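Local structure of arginine--tRNA ligase (Campylobacter jejuni, 3FNR) at residues 231-244 and 262-274. The protein catalyses the ATP-dependent attachment of L-arginine to its cognate tRNA, releasing AMP and diphosphate. The protein carries 1 engineered substitution. Residues are numbered along the deposited sequence; the frame is centred on the assembly and turned at random.
Sequences MSRGYGKCINIWGA and FDSNNLEIILAQM
Cys238, Asn240 and Trp242 pair with 266-272 by donating their N-H and accepting at their O, as parallel strands do. Cys238 N bonds Asn266 O at 2.9 Å, and Cys238 O takes Glu268 N at 2.8 Å. Asn240 and Trp242 repeat this with Glu268, Ile270 and Ala272. The ladder ends at Ala244, whose N meets Ala272 O at 3.0 Å from above the carbonyl plane. Ile239 and Lys237 turn their backbone polar groups to strand 31-35 instead.

Lys237 NZ makes a salt bridge to Glu268 OE1, with a weak hydrogen bond of 3.3 Å. Glu268 OE2 makes a salt bridge with Arg394 NE. The buried amide of Asn240 bonds His227 NE2 through ND2, and a residue next to one of the segments through OD1. Ile269 CD1 lies 3.5 Å from Asn240 ND2. Ile269 has CG1 beside the backbone N (chi1 -49°) and bends at chi2 (-60°), which sets CD1 over the six-membered ring of Trp242, a CH-pi contact. Near the start of the segments, Met231 CB sits over the centre of the Phe262 ring, 3.7 Å from its centroid.

Ile250 of helix 250-258 touches Trp242 and Ile269; helix 219-231 meets the same face at Cys238 and Leu267. Strand 237-243, helix 250-258 and strand 267-279 form a beta-alpha-beta crossover in the central sheet of the Rossmann-like class I synthetase catalytic domain.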
loop_
_atom_site.group_PDB
_atom_site.type_symbol
_atom_site.label_atom_id
_atom_site.label_comp_id
_atom_site.label_asym_id
_atom_site.label_seq_id
_atom_site.Cartn_x
_atom_site.Cartn_y
_atom_site.Cartn_z
ATOM N N MET A 231 -19.726 -5.788 0.038
ATOM C CA MET A 231 -20.376 -5.754 -1.289
ATOM C C MET A 231 -21.790 -5.178 -1.291
ATOM O O MET A 231 -22.384 -4.959 -2.357
ATOM C CB MET A 231 -20.405 -7.152 -1.903
ATOM C CG MET A 231 -19.021 -7.737 -2.136
ATOM S SD MET A 231 -18.454 -7.492 -3.815
ATOM C CE MET A 231 -19.105 -8.993 -4.503
ATOM N N SER A 232 -22.350 -4.941 -0.110
ATOM C CA SER A 232 -23.703 -4.400 -0.051
ATOM C C SER A 232 -23.652 -2.983 0.494
ATOM O O SER A 232 -24.565 -2.541 1.196
ATOM C CB SER A 232 -24.586 -5.288 0.829
ATOM O OG SER A 232 -24.062 -5.326 2.145
ATOM N N ARG A 233 -22.577 -2.270 0.172
ATOM C CA ARG A 233 -22.382 -0.919 0.705
ATOM C C ARG A 233 -22.568 0.187 -0.329
ATOM O O ARG A 233 -22.445 1.369 -0.010
ATOM C CB ARG A 233 -21.017 -0.796 1.376
ATOM C CG ARG A 233 -20.949 -1.361 2.778
ATOM C CD ARG A 233 -19.613 -0.983 3.407
ATOM N NE ARG A 233 -19.058 -2.045 4.234
ATOM C CZ ARG A 233 -17.817 -2.047 4.704
ATOM N NH1 ARG A 233 -17.003 -1.034 4.426
ATOM N NH2 ARG A 233 -17.392 -3.063 5.448
ATOM N N GLY A 234 -22.864 -0.189 -1.568
ATOM C CA GLY A 234 -23.117 0.801 -2.611
ATOM C C GLY A 234 -21.920 1.200 -3.466
ATOM O O GLY A 234 -22.046 2.071 -4.329
ATOM N N TYR A 235 -20.764 0.581 -3.233
ATOM C CA TYR A 235 -19.571 0.858 -4.046
ATOM C C TYR A 235 -19.671 0.182 -5.404
ATOM O O TYR A 235 -20.189 -0.926 -5.505
ATOM C CB TYR A 235 -18.294 0.380 -3.346
ATOM C CG TYR A 235 -17.999 1.119 -2.069
ATOM C CD1 TYR A 235 -17.332 2.348 -2.088
ATOM C CD2 TYR A 235 -18.385 0.595 -0.836
ATOM C CE1 TYR A 235 -17.065 3.030 -0.919
ATOM C CE2 TYR A 235 -18.123 1.275 0.343
ATOM C CZ TYR A 235 -17.466 2.486 0.296
ATOM O OH TYR A 235 -17.198 3.153 1.462
ATOM N N GLY A 236 -19.156 0.845 -6.439
ATOM C CA GLY A 236 -19.110 0.263 -7.779
ATOM C C GLY A 236 -18.357 -1.051 -7.814
ATOM O O GLY A 236 -18.791 -1.994 -8.471
ATOM N N LYS A 237 -17.244 -1.116 -7.084
ATOM C CA LYS A 237 -16.369 -2.292 -7.063
ATOM C C LYS A 237 -15.710 -2.458 -5.690
ATOM O O LYS A 237 -15.379 -1.470 -5.040
ATOM C CB LYS A 237 -15.268 -2.129 -8.122
ATOM C CG LYS A 237 -15.628 -2.551 -9.539
ATOM C CD LYS A 237 -14.837 -3.785 -9.937
ATOM C CE LYS A 237 -14.593 -3.837 -11.438
ATOM N NZ LYS A 237 -13.421 -4.708 -11.770
ATOM N N CYS A 238 -15.528 -3.704 -5.252
ATOM C CA CYS A 238 -14.650 -4.007 -4.119
ATOM C C CYS A 238 -13.343 -4.608 -4.615
ATOM O O CYS A 238 -13.339 -5.587 -5.367
ATOM C CB CYS A 238 -15.301 -4.971 -3.111
ATOM S SG CYS A 238 -16.734 -4.316 -2.217
ATOM N N ILE A 239 -12.236 -4.024 -4.178
ATOM C CA ILE A 239 -10.902 -4.516 -4.522
ATOM C C ILE A 239 -10.227 -5.132 -3.295
ATOM O O ILE A 239 -10.221 -4.527 -2.221
ATOM C CB ILE A 239 -10.009 -3.372 -5.062
ATOM C CG1 ILE A 239 -10.756 -2.566 -6.138
ATOM C CG2 ILE A 239 -8.671 -3.921 -5.556
ATOM C CD1 ILE A 239 -9.991 -1.326 -6.625
ATOM N N ASN A 240 -9.689 -6.340 -3.459
ATOM C CA ASN A 240 -8.812 -6.946 -2.470
ATOM C C ASN A 240 -7.390 -7.027 -3.004
ATOM O O ASN A 240 -7.181 -7.231 -4.196
ATOM C CB ASN A 240 -9.256 -8.370 -2.148
ATOM C CG ASN A 240 -10.605 -8.437 -1.463
ATOM O OD1 ASN A 240 -11.164 -7.424 -1.015
ATOM N ND2 ASN A 240 -11.146 -9.652 -1.386
ATOM N N ILE A 241 -6.417 -6.879 -2.116
ATOM C CA ILE A 241 -5.040 -7.213 -2.448
ATOM C C ILE A 241 -4.616 -8.401 -1.589
ATOM O O ILE A 241 -4.515 -8.292 -0.362
ATOM C CB ILE A 241 -4.081 -6.016 -2.271
ATOM C CG1 ILE A 241 -4.507 -4.848 -3.172
ATOM C CG2 ILE A 241 -2.651 -6.428 -2.591
ATOM C CD1 ILE A 241 -3.827 -3.558 -2.842
ATOM N N TRP A 242 -4.395 -9.537 -2.236
ATOM C CA TRP A 242 -4.006 -10.756 -1.533
ATOM C C TRP A 242 -2.597 -11.168 -1.938
ATOM O O TRP A 242 -2.116 -10.781 -3.006
ATOM C CB TRP A 242 -4.970 -11.907 -1.856
ATOM C CG TRP A 242 -6.383 -11.766 -1.320
ATOM C CD1 TRP A 242 -6.853 -10.817 -0.447
ATOM C CD2 TRP A 242 -7.492 -12.641 -1.595
ATOM N NE1 TRP A 242 -8.186 -11.027 -0.194
ATOM C CE2 TRP A 242 -8.604 -12.143 -0.875
ATOM C CE3 TRP A 242 -7.656 -13.791 -2.388
ATOM C CZ2 TRP A 242 -9.867 -12.755 -0.923
ATOM C CZ3 TRP A 242 -8.916 -14.399 -2.441
ATOM C CH2 TRP A 242 -10.005 -13.876 -1.708
ATOM N N GLY A 243 -1.949 -11.967 -1.094
ATOM C CA GLY A 243 -0.667 -12.570 -1.441
ATOM C C GLY A 243 -0.899 -13.584 -2.537
ATOM O O GLY A 243 -1.934 -14.258 -2.544
ATOM N N ALA A 244 0.064 -13.697 -3.454
ATOM C CA ALA A 244 -0.055 -14.557 -4.638
ATOM C C ALA A 244 -0.274 -16.035 -4.328
ATOM O O ALA A 244 -0.858 -16.756 -5.136
ATOM C CB ALA A 244 1.154 -14.385 -5.543
ATOM N N PHE A 262 -24.837 -11.313 -5.526
ATOM C CA PHE A 262 -23.877 -10.367 -6.092
ATOM C C PHE A 262 -23.306 -10.859 -7.420
ATOM O O PHE A 262 -23.214 -12.064 -7.664
ATOM C CB PHE A 262 -22.719 -10.088 -5.124
ATOM C CG PHE A 262 -23.146 -9.553 -3.781
ATOM C CD1 PHE A 262 -22.806 -10.233 -2.615
ATOM C CD2 PHE A 262 -23.872 -8.369 -3.678
ATOM C CE1 PHE A 262 -23.191 -9.748 -1.367
ATOM C CE2 PHE A 262 -24.269 -7.883 -2.434
ATOM C CZ PHE A 262 -23.926 -8.579 -1.276
ATOM N N ASP A 263 -22.927 -9.904 -8.265
ATOM C CA ASP A 263 -22.142 -10.176 -9.454
ATOM C C ASP A 263 -20.691 -10.218 -8.986
ATOM O O ASP A 263 -20.140 -9.205 -8.542
ATOM C CB ASP A 263 -22.382 -9.072 -10.494
ATOM C CG ASP A 263 -21.603 -9.277 -11.793
ATOM O OD1 ASP A 263 -20.949 -10.328 -11.988
ATOM O OD2 ASP A 263 -21.661 -8.360 -12.642
ATOM N N SER A 264 -20.075 -11.394 -9.081
ATOM C CA SER A 264 -18.718 -11.593 -8.587
ATOM C C SER A 264 -17.637 -10.864 -9.406
ATOM O O SER A 264 -16.497 -10.741 -8.955
ATOM C CB SER A 264 -18.402 -13.081 -8.473
ATOM O OG SER A 264 -18.538 -13.710 -9.729
ATOM N N ASN A 265 -17.998 -10.369 -10.590
ATOM C CA ASN A 265 -17.114 -9.481 -11.346
ATOM C C ASN A 265 -16.906 -8.115 -10.682
ATOM O O ASN A 265 -15.998 -7.380 -11.056
ATOM C CB ASN A 265 -17.618 -9.284 -12.777
ATOM C CG ASN A 265 -17.365 -10.493 -13.662
ATOM O OD1 ASN A 265 -16.517 -11.342 -13.366
ATOM N ND2 ASN A 265 -18.101 -10.572 -14.765
ATOM N N ASN A 266 -17.752 -7.780 -9.712
ATOM C CA ASN A 266 -17.588 -6.562 -8.918
ATOM C C ASN A 266 -16.668 -6.749 -7.708
ATOM O O ASN A 266 -16.457 -5.816 -6.932
ATOM C CB ASN A 266 -18.947 -5.997 -8.512
ATOM C CG ASN A 266 -19.724 -5.445 -9.705
ATOM O OD1 ASN A 266 -19.143 -5.132 -10.744
ATOM N ND2 ASN A 266 -21.038 -5.326 -9.560
ATOM N N LEU A 267 -16.126 -7.961 -7.563
ATOM C CA LEU A 267 -15.024 -8.224 -6.649
ATOM C C LEU A 267 -13.751 -8.478 -7.454
ATOM O O LEU A 267 -13.618 -9.490 -8.151
ATOM C CB LEU A 267 -15.341 -9.395 -5.712
ATOM C CG LEU A 267 -14.316 -9.716 -4.609
ATOM C CD1 LEU A 267 -14.123 -8.565 -3.624
ATOM C CD2 LEU A 267 -14.724 -10.963 -3.863
ATOM N N GLU A 268 -12.828 -7.533 -7.366
ATOM C CA GLU A 268 -11.583 -7.568 -8.114
ATOM C C GLU A 268 -10.473 -7.992 -7.170
ATOM O O GLU A 268 -10.216 -7.311 -6.180
ATOM C CB GLU A 268 -11.321 -6.172 -8.697
ATOM C CG GLU A 268 -9.978 -5.992 -9.392
ATOM C CD GLU A 268 -9.720 -4.555 -9.844
ATOM O OE1 GLU A 268 -10.691 -3.796 -10.093
ATOM O OE2 GLU A 268 -8.530 -4.185 -9.944
ATOM N N ILE A 269 -9.836 -9.130 -7.446
ATOM C CA ILE A 269 -8.718 -9.598 -6.621
ATOM C C ILE A 269 -7.391 -9.248 -7.295
ATOM O O ILE A 269 -7.118 -9.695 -8.415
ATOM C CB ILE A 269 -8.748 -11.144 -6.355
ATOM C CG1 ILE A 269 -10.126 -11.634 -5.883
ATOM C CG2 ILE A 269 -7.641 -11.543 -5.382
ATOM C CD1 ILE A 269 -10.633 -11.018 -4.594
ATOM N N ILE A 270 -6.574 -8.448 -6.615
ATOM C CA ILE A 270 -5.211 -8.146 -7.070
ATOM C C ILE A 270 -4.213 -8.987 -6.283
ATOM O O ILE A 270 -4.239 -8.997 -5.059
ATOM C CB ILE A 270 -4.889 -6.654 -6.907
ATOM C CG1 ILE A 270 -5.739 -5.823 -7.871
ATOM C CG2 ILE A 270 -3.386 -6.378 -7.104
ATOM C CD1 ILE A 270 -5.660 -4.347 -7.620
ATOM N N LEU A 271 -3.335 -9.698 -6.981
ATOM C CA LEU A 271 -2.355 -10.555 -6.311
ATOM C C LEU A 271 -0.965 -9.930 -6.218
ATOM O O LEU A 271 -0.368 -9.549 -7.229
ATOM C CB LEU A 271 -2.281 -11.928 -6.980
ATOM C CG LEU A 271 -3.496 -12.859 -6.925
ATOM C CD1 LEU A 271 -3.196 -14.115 -7.721
ATOM C CD2 LEU A 271 -3.894 -13.236 -5.493
ATOM N N ALA A 272 -0.467 -9.816 -4.992
ATOM C CA ALA A 272 0.850 -9.254 -4.733
ATOM C C ALA A 272 1.884 -10.372 -4.650
ATOM O O ALA A 272 1.814 -11.236 -3.770
ATOM C CB ALA A 272 0.836 -8.438 -3.443
ATOM N N GLN A 273 2.844 -10.354 -5.567
ATOM C CA GLN A 273 3.863 -11.398 -5.596
ATOM C C GLN A 273 4.995 -11.209 -4.594
ATOM O O GLN A 273 5.170 -10.123 -4.046
ATOM C CB GLN A 273 4.415 -11.607 -7.006
ATOM C CG GLN A 273 3.861 -12.848 -7.680
ATOM C CD GLN A 273 4.594 -14.142 -7.313
ATOM O OE1 GLN A 273 5.042 -14.338 -6.177
ATOM N NE2 GLN A 273 4.701 -15.041 -8.285
ATOM N N MET A 274 5.737 -12.293 -4.373
ATOM C CA MET A 274 6.852 -12.306 -3.429
ATOM C C MET A 274 7.961 -11.329 -3.829
ATOM O O MET A 274 8.210 -11.084 -5.014
ATOM C CB MET A 274 7.418 -13.722 -3.293
ATOM C CG MET A 274 8.007 -14.043 -1.923
ATOM S SD MET A 274 6.767 -14.573 -0.723
ATOM C CE MET A 274 7.810 -15.025 0.664
#